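Local coordinates for putative uncharacterized protein TTHA1012 (Thermus thermophilus, PDB 2YZY) that is of unknown function but has a LolA-like fold and may, as its relatives do, carry lipoproteins to the outer membrane, at residues A[7-10]-A[11-15]. Sequence-based numbering, arbitrary orientation.
Sequences SAQE and ILDRV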
loop_
_atom_site.group_PDB
_atom_site.type_symbol
_atom_site.label_atom_id
_atom_site.label_comp_id
_atom_site.label_asym_id
_atom_site.label_seq_id
_atom_site.Cartn_x
_atom_site.Cartn_y
_atom_site.Cartn_z
ATOM N N SER A 7 1.227 22.180 -3.814
ATOM C CA SER A 7 0.516 21.924 -2.568
ATOM C C SER A 7 0.444 20.424 -2.308
ATOM O O SER A 7 0.418 19.982 -1.160
ATOM C CB SER A 7 -0.895 22.509 -2.631
ATOM O OG SER A 7 -1.576 22.310 -1.406
ATOM N N ALA A 8 0.410 19.645 -3.384
ATOM C CA ALA A 8 0.355 18.196 -3.270
ATOM C C ALA A 8 1.648 17.703 -2.632
ATOM O O ALA A 8 1.637 16.827 -1.769
ATOM C CB ALA A 8 0.175 17.566 -4.646
ATOM N N GLN A 9 2.766 18.280 -3.062
ATOM C CA GLN A 9 4.068 17.898 -2.532
ATOM C C GLN A 9 4.135 18.157 -1.032
ATOM O O GLN A 9 4.661 17.342 -0.276
ATOM C CB GLN A 9 5.177 18.676 -3.242
ATOM C CG GLN A 9 6.580 18.258 -2.834
ATOM C CD GLN A 9 6.819 16.774 -3.034
ATOM O OE1 GLN A 9 6.697 16.256 -4.144
ATOM N NE2 GLN A 9 7.161 16.080 -1.954
ATOM N N GLU A 10 3.594 19.294 -0.603
ATOM C CA GLU A 10 3.591 19.650 0.810
ATOM C C GLU A 10 2.823 18.618 1.625
ATOM O O GLU A 10 3.242 18.230 2.716
ATOM C CB GLU A 10 2.954 21.026 1.014
ATOM C CG GLU A 10 2.774 21.400 2.477
ATOM C CD GLU A 10 2.102 22.747 2.660
ATOM O OE1 GLU A 10 0.978 22.928 2.146
ATOM O OE2 GLU A 10 2.697 23.623 3.321
ATOM N N ILE A 11 1.687 18.184 1.089
ATOM C CA ILE A 11 0.853 17.199 1.762
ATOM C C ILE A 11 1.574 15.862 1.862
ATOM O O ILE A 11 1.585 15.230 2.921
ATOM C CB ILE A 11 -0.482 17.016 1.011
ATOM C CG1 ILE A 11 -1.284 18.318 1.076
ATOM C CG2 ILE A 11 -1.270 15.860 1.607
ATOM C CD1 ILE A 11 -2.566 18.298 0.279
ATOM N N LEU A 12 2.181 15.435 0.760
ATOM C CA LEU A 12 2.909 14.175 0.746
ATOM C C LEU A 12 4.055 14.232 1.749
ATOM O O LEU A 12 4.348 13.243 2.420
ATOM C CB LEU A 12 3.447 13.881 -0.657
ATOM C CG LEU A 12 2.394 13.643 -1.743
ATOM C CD1 LEU A 12 3.084 13.332 -3.064
ATOM C CD2 LEU A 12 1.485 12.492 -1.334
ATOM N N ASP A 13 4.697 15.393 1.856
ATOM C CA ASP A 13 5.802 15.554 2.797
ATOM C C ASP A 13 5.305 15.388 4.229
ATOM O O ASP A 13 5.987 14.793 5.061
ATOM C CB ASP A 13 6.463 16.929 2.636
ATOM C CG ASP A 13 7.119 17.107 1.279
ATOM O OD1 ASP A 13 7.812 16.172 0.825
ATOM O OD2 ASP A 13 6.953 18.187 0.670
ATOM N N ARG A 14 4.118 15.917 4.510
ATOM C CA ARG A 14 3.527 15.813 5.840
ATOM C C ARG A 14 3.239 14.351 6.171
ATOM O O ARG A 14 3.434 13.907 7.303
ATOM C CB ARG A 14 2.226 16.615 5.914
ATOM C CG ARG A 14 2.405 18.123 5.809
ATOM C CD ARG A 14 1.060 18.836 5.858
ATOM N NE ARG A 14 1.203 20.289 5.824
ATOM C CZ ARG A 14 1.795 21.006 6.774
ATOM N NH1 ARG A 14 2.303 20.406 7.843
ATOM N NH2 ARG A 14 1.884 22.323 6.654
ATOM N N VAL A 15 2.769 13.611 5.173
ATOM C CA VAL A 15 2.460 12.200 5.352
ATOM C C VAL A 15 3.725 11.421 5.693
ATOM O O VAL A 15 3.744 10.645 6.646
ATOM C CB VAL A 15 1.835 11.598 4.073
ATOM C CG1 VAL A 15 1.688 10.085 4.220
ATOM C CG2 VAL A 15 0.476 12.234 3.815
#
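Gln9 and Asp13 meet one turn apart on the N-terminal helix 7-18, an amphipathic alpha-helix packed against the beta-strands of a LolA-like fold. The helical assignment rests on i to i+4 backbone bonds, among them the nearly straight Leu12 N to Ala8 O at 2.9 Å, and Arg14 N to Glu10 O. On the polar side, the Gln9 chain starts with CG anti to the backbone N and then bends at CG (chi2 56°), which brings its amide NE2 to the carboxylate of Asp13. There NE2 donates to Asp13 OD1 at 2.9 Å; the acceptor lies in the amide plane, but the donor comes from above the carboxylate, 40° out of its plane. A weak second bond reaches from Gln9 NE2 to Asp13 OD2 at 3.4 Å, so one amide nitrogen spans both carboxylate oxygens. An alanine in place of Asp13 is likely to leave the Gln9 amide without this mate and freer to turn. Glu10 and Arg14 run side by side and point the same way, joined by a long salt bridge, Glu10 OE2 to Arg14 NH2 at 3.7 Å, with carboxylate and guanidinium planes 42° apart. The nonpolar side faces the strands: Ile11 touches Leu119, Trp131, Leu133 and Ile150, while Leu12 reaches Leu133 and Leu148. Ile11 places CG1 beside its own backbone N and anti to the carbonyl carbon, directing that branch back along the preceding turn, where Ile11 CG1 lies 3.3 Å from Ser7 O and CD1 3.7 Å from the same oxygen.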